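Local coordinates for ESX secretion system protein EccC (Thermomonospora curvata, PDB 4NH0), which has weak ATPase activity, binds the substrate EsxB and might be the translocase subunit of the type VII (ESX) secretion system, at residues S246-L251 and R517-Y522; L320-V325 and Y522-V527. All blocks are in the same frame, centred on the assembly; numbering follows the deposited sequence.

Contacts 1 and 2 sit side by side in the first FtsK ATPase domain, about 10 Å apart between centres, and share Y522. Along the chain the order is 246-251, then 320-325, then 517-527, so their segments alternate; residues 246-251 and 517-527, far apart in sequence, come together beside helix 317-329. Contact 1 lays the first modelled residues along the end of strand 518-520; contact 2 rests the following loop on that helix. They also touch directly: L251 packs on T323 and V523, and T323 OG1 lies 3.2 Å from A521 O, a probable hydrogen bond. Both are thus joined around the helix that begins at the end of the predicted ATP-binding loop.

Contact 1 (S246-L251 and R517-Y522); sequences SANMTL and RFKAAY
T250 and Y522 are joined in a single backbone bridge of parallel pattern, while the two touching runs diverge by 41°. Y522 N donates to M249 O (3.2 Å, N-H...O 159°), and L251 N reaches Y522 O through a weak 3.5 Å bond. The Y522 side chain carries much of the rest. Its first torsion (chi1 63°) sets CG between the backbone N and the carbonyl carbon, standing the ring up against the first segment instead of away from it. T250 CA lies over one ring face, and the T250 methyl runs alongside, with CG2 3.5 Å from CZ of Y522. At the ring edge, near its plane, the N248 carbonyl O approaches Y522 CE2 at 3.2 Å, and N248 CB comes within 3.7 Å of Y522 CD2. If this residue were an alanine, T250 and N248 would probably lose the ring they pack against, leaving a gap between them and the second segment. Next to the bridge, A521 CB lies beside M249 O. Further back, K519 extends until a bend at its last torsion, its CD 3.4 Å from S246 OG, and its NZ is hydrogen-bonded to P503 O. The modelled N248 amide sets ND2 close to that ammonium, two donors together, a doubtful arrangement at this resolution. T250, at the N-cap position of helix 251-254, has its OG1 hydrogen-bonded to S253 OG. Strand 518-520 runs antiparallel to both 279-284 and 505-510, in the antiparallel part of the mixed sheet of an FtsK-type P-loop ATPase domain; the first segment is fastened just where that strand ends.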
ATOM      1  N   SER A 246       6.142  60.425 -29.148  1.00149.65           N
ATOM      2  CA  SER A 246       5.161  59.439 -28.716  1.00144.74           C
ATOM      3  C   SER A 246       5.292  59.120 -27.231  1.00156.53           C
ATOM      4  O   SER A 246       6.143  58.327 -26.828  1.00147.96           O
ATOM      5  CB  SER A 246       5.295  58.155 -29.539  1.00131.28           C
ATOM      6  OG  SER A 246       6.567  57.557 -29.349  1.00130.42           O
ATOM      7  N   ALA A 247       4.442  59.741 -26.420  1.00158.54           N
ATOM      8  CA  ALA A 247       4.327  59.368 -25.017  1.00146.15           C
ATOM      9  C   ALA A 247       3.600  58.034 -24.910  1.00143.78           C
ATOM     10  O   ALA A 247       3.413  57.337 -25.909  1.00141.41           O
ATOM     11  CB  ALA A 247       3.596  60.439 -24.230  1.00148.05           C
ATOM     12  N   ASN A 248       3.190  57.667 -23.698  1.00145.53           N
ATOM     13  CA  ASN A 248       2.484  56.396 -23.536  1.00134.75           C
ATOM     14  C   ASN A 248       1.029  56.575 -23.129  1.00121.78           C
ATOM     15  O   ASN A 248       0.698  57.318 -22.206  1.00111.76           O
ATOM     16  CB  ASN A 248       3.194  55.460 -22.536  1.00130.63           C
ATOM     17  CG  ASN A 248       4.719  55.519 -22.637  1.00130.11           C
ATOM     18  OD1 ASN A 248       5.418  55.492 -21.620  1.00132.18           O
ATOM     19  ND2 ASN A 248       5.237  55.664 -23.860  1.00134.56           N
ATOM     20  N   MET A 249       0.174  55.844 -23.834  1.00111.21           N
ATOM     21  CA  MET A 249      -1.263  56.008 -23.736  1.00106.29           C
ATOM     22  C   MET A 249      -1.885  54.889 -22.913  1.00100.15           C
ATOM     23  O   MET A 249      -1.343  53.786 -22.839  1.00105.28           O
ATOM     24  CB  MET A 249      -1.871  56.045 -25.139  1.00 88.78           C
ATOM     25  CG  MET A 249      -3.242  56.674 -25.218  1.00 90.82           C
ATOM     26  SD  MET A 249      -3.242  58.387 -24.660  1.00136.51           S
ATOM     27  CE  MET A 249      -2.114  59.128 -25.838  1.00 99.18           C
ATOM     28  N   THR A 250      -3.020  55.180 -22.289  1.00 98.22           N
ATOM     29  CA  THR A 250      -3.740  54.187 -21.507  1.00 89.26           C
ATOM     30  C   THR A 250      -4.655  53.367 -22.404  1.00 93.43           C
ATOM     31  O   THR A 250      -5.205  53.881 -23.377  1.00 95.36           O
ATOM     32  CB  THR A 250      -4.571  54.843 -20.395  1.00 90.25           C
ATOM     33  OG1 THR A 250      -5.493  55.774 -20.975  1.00 98.58           O
ATOM     34  CG2 THR A 250      -3.671  55.576 -19.417  1.00104.25           C
ATOM     35  N   LEU A 251      -4.820  52.090 -22.070  1.00 86.40           N
ATOM     36  CA  LEU A 251      -5.655  51.195 -22.861  1.00 72.60           C
ATOM     37  C   LEU A 251      -7.120  51.614 -22.803  1.00 82.95           C
ATOM     38  O   LEU A 251      -7.878  51.378 -23.746  1.00 90.84           O
ATOM     39  CB  LEU A 251      -5.493  49.752 -22.379  1.00 71.42           C
ATOM     40  CG  LEU A 251      -6.291  48.672 -23.113  1.00 61.57           C
ATOM     41  CD1 LEU A 251      -6.088  48.777 -24.614  1.00 79.45           C
ATOM     42  CD2 LEU A 251      -5.892  47.293 -22.621  1.00 59.84           C
ATOM     43  N   ARG A 517       5.663  50.244 -37.332  1.00 65.23           N
ATOM     44  CA  ARG A 517       6.206  50.569 -36.023  1.00 70.24           C
ATOM     45  C   ARG A 517       5.122  51.196 -35.166  1.00 70.82           C
ATOM     46  O   ARG A 517       4.393  52.079 -35.618  1.00 67.50           O
ATOM     47  CB  ARG A 517       7.406  51.512 -36.122  1.00 75.38           C
ATOM     48  CG  ARG A 517       7.844  52.046 -34.764  1.00 78.42           C
ATOM     49  CD  ARG A 517       9.230  52.660 -34.785  1.00 83.81           C
ATOM     50  NE  ARG A 517       9.561  53.243 -33.488  1.00 95.07           N
ATOM     51  CZ  ARG A 517      10.735  53.790 -33.189  1.00111.23           C
ATOM     52  NH1 ARG A 517      11.701  53.829 -34.095  1.00102.29           N
ATOM     53  NH2 ARG A 517      10.943  54.295 -31.981  1.00113.16           N
ATOM     54  N   PHE A 518       5.016  50.729 -33.930  1.00 72.45           N
ATOM     55  CA  PHE A 518       4.008  51.232 -33.015  1.00 64.66           C
ATOM     56  C   PHE A 518       4.589  51.459 -31.635  1.00 64.94           C
ATOM     57  O   PHE A 518       5.782  51.258 -31.408  1.00 67.67           O
ATOM     58  CB  PHE A 518       2.834  50.259 -32.922  1.00 65.57           C
ATOM     59  CG  PHE A 518       3.183  48.947 -32.276  1.00 76.65           C
ATOM     60  CD1 PHE A 518       2.934  48.732 -30.931  1.00 72.08           C
ATOM     61  CD2 PHE A 518       3.760  47.929 -33.015  1.00 65.07           C
ATOM     62  CE1 PHE A 518       3.255  47.529 -30.337  1.00 57.47           C
ATOM     63  CE2 PHE A 518       4.081  46.724 -32.426  1.00 58.09           C
ATOM     64  CZ  PHE A 518       3.829  46.523 -31.085  1.00 71.72           C
ATOM     65  N   LYS A 519       3.732  51.874 -30.713  1.00 59.48           N
ATOM     66  CA  LYS A 519       4.122  51.972 -29.321  1.00 72.29           C
ATOM     67  C   LYS A 519       2.992  51.471 -28.434  1.00 81.42           C
ATOM     68  O   LYS A 519       1.904  52.044 -28.413  1.00 73.51           O
ATOM     69  CB  LYS A 519       4.498  53.404 -28.960  1.00 70.21           C
ATOM     70  CG  LYS A 519       5.358  53.452 -27.733  1.00 89.99           C
ATOM     71  CD  LYS A 519       5.950  54.809 -27.474  1.00115.64           C
ATOM     72  CE  LYS A 519       6.893  54.697 -26.303  1.00115.30           C
ATOM     73  NZ  LYS A 519       6.335  53.755 -25.297  1.00112.12           N
ATOM     74  N   ALA A 520       3.261  50.394 -27.705  1.00 70.62           N
ATOM     75  CA  ALA A 520       2.234  49.713 -26.927  1.00 68.52           C
ATOM     76  C   ALA A 520       1.663  50.583 -25.814  1.00 68.94           C
ATOM     77  O   ALA A 520       2.361  51.413 -25.235  1.00 79.27           O
ATOM     78  CB  ALA A 520       2.791  48.425 -26.345  1.00 72.92           C
ATOM     79  N   ALA A 521       0.381  50.383 -25.528  1.00 67.92           N
ATOM     80  CA  ALA A 521      -0.270  51.049 -24.410  1.00 71.86           C
ATOM     81  C   ALA A 521       0.072  50.324 -23.118  1.00 81.88           C
ATOM     82  O   ALA A 521       0.598  49.213 -23.147  1.00 84.41           O
ATOM     83  CB  ALA A 521      -1.774  51.096 -24.618  1.00 72.35           C
ATOM     84  N   TYR A 522      -0.225  50.948 -21.983  1.00 87.33           N
ATOM     85  CA  TYR A 522       0.059  50.330 -20.695  1.00 89.15           C
ATOM     86  C   TYR A 522      -1.212  50.139 -19.877  1.00 85.42           C
ATOM     87  O   TYR A 522      -2.223  50.798 -20.116  1.00 83.45           O
ATOM     88  CB  TYR A 522       1.075  51.160 -19.908  1.00100.33           C
ATOM     89  CG  TYR A 522       0.608  52.552 -19.540  1.00119.08           C
ATOM     90  CD1 TYR A 522      -0.051  52.790 -18.340  1.00115.10           C
ATOM     91  CD2 TYR A 522       0.838  53.629 -20.385  1.00130.27           C
ATOM     92  CE1 TYR A 522      -0.476  54.058 -17.997  1.00111.46           C
ATOM     93  CE2 TYR A 522       0.417  54.902 -20.051  1.00137.52           C
ATOM     94  CZ  TYR A 522      -0.238  55.111 -18.855  1.00124.39           C
ATOM     95  OH  TYR A 522      -0.659  56.377 -18.517  1.00122.30           O
TER

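Contact 2 (L320-V325 and Y522-V527); sequences LLRTLV and YVSGPV
R322 leaves helix 317-329 facing the loop 522-527, and its CB already meets V523, 4.3 Å from CG2 of that valine. CG then sits beside the backbone N, anti to the carbonyl carbon (chi1 -62°), and the bend at chi3 (60°) brings NE of R322 to 3.8 Å from S524 OG, which approaches the guanidinium obliquely and is not hydrogen-bonded to it. That serine hydroxyl is instead hydrogen-bonded to E319 OE1, while the other carboxylate oxygen of the same glutamate, OE2, is hydrogen-bonded to V523 N. At the tip of R322, NH1 donates to T349 O, and the guanidinium also makes a cation-pi contact with F576 of helix 575-583. The helix that carries all this begins at the end of the Walker A loop (G311 to S318), the predicted first ATP site, with K317 and S318 in its first turn, in the strand-loop-helix arrangement of P-loop ATPases. No hydrogen bond runs directly between 320-325 and 522-527, and the meeting is one of light packing, with 177 Å² buried in all. One residue on from R322, T323 has its hydroxyl within hydrogen-bonding distance of E319 O, one turn back in its own helix. The T323 side chain lies obliquely across V523, its OG1 4.0 Å from CG2 of V523 and 4.3 Å from Y522 CA.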
ATOM      1  N   LEU A 320       3.326  44.056 -22.692  1.00 66.03           N
ATOM      2  CA  LEU A 320       2.554  43.920 -23.921  1.00 60.07           C
ATOM      3  C   LEU A 320       1.563  42.768 -23.818  1.00 65.59           C
ATOM      4  O   LEU A 320       0.408  42.894 -24.220  1.00 66.32           O
ATOM      5  CB  LEU A 320       3.478  43.708 -25.121  1.00 61.68           C
ATOM      6  CG  LEU A 320       2.765  43.464 -26.452  1.00 45.66           C
ATOM      7  CD1 LEU A 320       1.851  44.630 -26.784  1.00 47.11           C
ATOM      8  CD2 LEU A 320       3.763  43.229 -27.572  1.00 46.95           C
ATOM      9  N   LEU A 321       2.026  41.645 -23.278  1.00 62.29           N
ATOM     10  CA  LEU A 321       1.189  40.460 -23.133  1.00 58.57           C
ATOM     11  C   LEU A 321       0.027  40.710 -22.181  1.00 62.78           C
ATOM     12  O   LEU A 321      -1.068  40.189 -22.379  1.00 56.81           O
ATOM     13  CB  LEU A 321       2.025  39.275 -22.647  1.00 55.96           C
ATOM     14  CG  LEU A 321       3.111  38.796 -23.611  1.00 48.29           C
ATOM     15  CD1 LEU A 321       3.931  37.677 -22.991  1.00 61.31           C
ATOM     16  CD2 LEU A 321       2.495  38.348 -24.924  1.00 45.42           C
ATOM     17  N   ARG A 322       0.269  41.508 -21.147  1.00 61.81           N
ATOM     18  CA  ARG A 322      -0.781  41.879 -20.207  1.00 64.27           C
ATOM     19  C   ARG A 322      -1.828  42.740 -20.896  1.00 65.49           C
ATOM     20  O   ARG A 322      -3.028  42.547 -20.711  1.00 65.25           O
ATOM     21  CB  ARG A 322      -0.197  42.627 -19.010  1.00 67.04           C
ATOM     22  CG  ARG A 322       0.779  41.814 -18.186  1.00 82.12           C
ATOM     23  CD  ARG A 322       1.408  42.653 -17.088  1.00 90.45           C
ATOM     24  NE  ARG A 322       0.411  43.188 -16.167  1.00 90.13           N
ATOM     25  CZ  ARG A 322       0.008  42.572 -15.061  1.00 87.97           C
ATOM     26  NH1 ARG A 322       0.516  41.392 -14.734  1.00 94.01           N
ATOM     27  NH2 ARG A 322      -0.902  43.135 -14.280  1.00 83.96           N
ATOM     28  N   THR A 323      -1.359  43.690 -21.696  1.00 65.46           N
ATOM     29  CA  THR A 323      -2.238  44.620 -22.391  1.00 69.92           C
ATOM     30  C   THR A 323      -3.120  43.901 -23.405  1.00 68.46           C
ATOM     31  O   THR A 323      -4.309  44.191 -23.517  1.00 64.83           O
ATOM     32  CB  THR A 323      -1.432  45.717 -23.107  1.00 72.28           C
ATOM     33  OG1 THR A 323      -0.534  46.333 -22.178  1.00 78.62           O
ATOM     34  CG2 THR A 323      -2.359  46.770 -23.686  1.00 77.15           C
ATOM     35  N   LEU A 324      -2.534  42.960 -24.138  1.00 55.44           N
ATOM     36  CA  LEU A 324      -3.272  42.214 -25.152  1.00 49.33           C
ATOM     37  C   LEU A 324      -4.378  41.369 -24.533  1.00 63.33           C
ATOM     38  O   LEU A 324      -5.510  41.372 -25.009  1.00 66.26           O
ATOM     39  CB  LEU A 324      -2.328  41.324 -25.958  1.00 41.76           C
ATOM     40  CG  LEU A 324      -3.005  40.455 -27.020  1.00 47.79           C
ATOM     41  CD1 LEU A 324      -3.790  41.316 -27.992  1.00 43.86           C
ATOM     42  CD2 LEU A 324      -1.985  39.608 -27.759  1.00 39.96           C
ATOM     43  N   VAL A 325      -4.040  40.646 -23.471  1.00 63.73           N
ATOM     44  CA  VAL A 325      -5.001  39.785 -22.794  1.00 60.68           C
ATOM     45  C   VAL A 325      -6.125  40.594 -22.153  1.00 62.05           C
ATOM     46  O   VAL A 325      -7.303  40.290 -22.337  1.00 57.23           O
ATOM     47  CB  VAL A 325      -4.318  38.925 -21.715  1.00 65.64           C
ATOM     48  CG1 VAL A 325      -5.353  38.219 -20.857  1.00 79.06           C
ATOM     49  CG2 VAL A 325      -3.381  37.917 -22.359  1.00 55.03           C
ATOM     50  N   TYR A 522      -0.225  50.948 -21.983  1.00 87.33           N
ATOM     51  CA  TYR A 522       0.059  50.330 -20.695  1.00 89.15           C
ATOM     52  C   TYR A 522      -1.212  50.139 -19.877  1.00 85.42           C
ATOM     53  O   TYR A 522      -2.223  50.798 -20.116  1.00 83.45           O
ATOM     54  CB  TYR A 522       1.075  51.160 -19.908  1.00100.33           C
ATOM     55  CG  TYR A 522       0.608  52.552 -19.540  1.00119.08           C
ATOM     56  CD1 TYR A 522      -0.051  52.790 -18.340  1.00115.10           C
ATOM     57  CD2 TYR A 522       0.838  53.629 -20.385  1.00130.27           C
ATOM     58  CE1 TYR A 522      -0.476  54.058 -17.997  1.00111.46           C
ATOM     59  CE2 TYR A 522       0.417  54.902 -20.051  1.00137.52           C
ATOM     60  CZ  TYR A 522      -0.238  55.111 -18.855  1.00124.39           C
ATOM     61  OH  TYR A 522      -0.659  56.377 -18.517  1.00122.30           O
ATOM     62  N   VAL A 523      -1.150  49.228 -18.911  1.00 95.64           N
ATOM     63  CA  VAL A 523      -2.283  48.941 -18.041  1.00 91.65           C
ATOM     64  C   VAL A 523      -1.845  48.891 -16.582  1.00 91.93           C
ATOM     65  O   VAL A 523      -2.670  48.751 -15.680  1.00 91.80           O
ATOM     66  CB  VAL A 523      -2.957  47.606 -18.409  1.00 84.44           C
ATOM     67  CG1 VAL A 523      -3.645  47.710 -19.758  1.00 72.94           C
ATOM     68  CG2 VAL A 523      -1.936  46.481 -18.411  1.00 81.87           C
ATOM     69  N   SER A 524      -0.540  49.011 -16.359  1.00 88.89           N
ATOM     70  CA  SER A 524       0.022  48.908 -15.017  1.00 95.72           C
ATOM     71  C   SER A 524       0.256  50.280 -14.392  1.00 97.06           C
ATOM     72  O   SER A 524       1.102  50.432 -13.511  1.00 94.63           O
ATOM     73  CB  SER A 524       1.331  48.120 -15.053  1.00 96.18           C
ATOM     74  OG  SER A 524       1.130  46.825 -15.589  1.00 86.45           O
ATOM     75  N   GLY A 525      -0.497  51.273 -14.851  1.00100.86           N
ATOM     76  CA  GLY A 525      -0.387  52.619 -14.318  1.00102.10           C
ATOM     77  C   GLY A 525      -1.716  53.140 -13.810  1.00117.38           C
ATOM     78  O   GLY A 525      -2.728  52.447 -13.894  1.00127.62           O
ATOM     79  N   PRO A 526      -1.720  54.365 -13.265  1.00110.58           N
ATOM     80  CA  PRO A 526      -2.942  55.032 -12.808  1.00108.21           C
ATOM     81  C   PRO A 526      -3.547  55.903 -13.905  1.00115.08           C
ATOM     82  O   PRO A 526      -3.012  55.936 -15.011  1.00121.22           O
ATOM     83  CB  PRO A 526      -2.443  55.884 -11.648  1.00113.98           C
ATOM     84  CG  PRO A 526      -1.065  56.287 -12.086  1.00112.95           C
ATOM     85  CD  PRO A 526      -0.517  55.140 -12.916  1.00101.47           C
ATOM     86  N   VAL A 527      -4.650  56.586 -13.608  1.00122.21           N
ATOM     87  CA  VAL A 527      -5.205  57.583 -14.525  1.00135.28           C
ATOM     88  C   VAL A 527      -5.423  58.892 -13.760  1.00146.36           C
ATOM     89  O   VAL A 527      -5.639  58.886 -12.548  1.00152.08           O
ATOM     90  CB  VAL A 527      -6.521  57.099 -15.198  1.00129.28           C
ATOM     91  CG1 VAL A 527      -6.695  55.596 -15.034  1.00122.24           C
ATOM     92  CG2 VAL A 527      -7.739  57.842 -14.656  1.00134.49           C
TER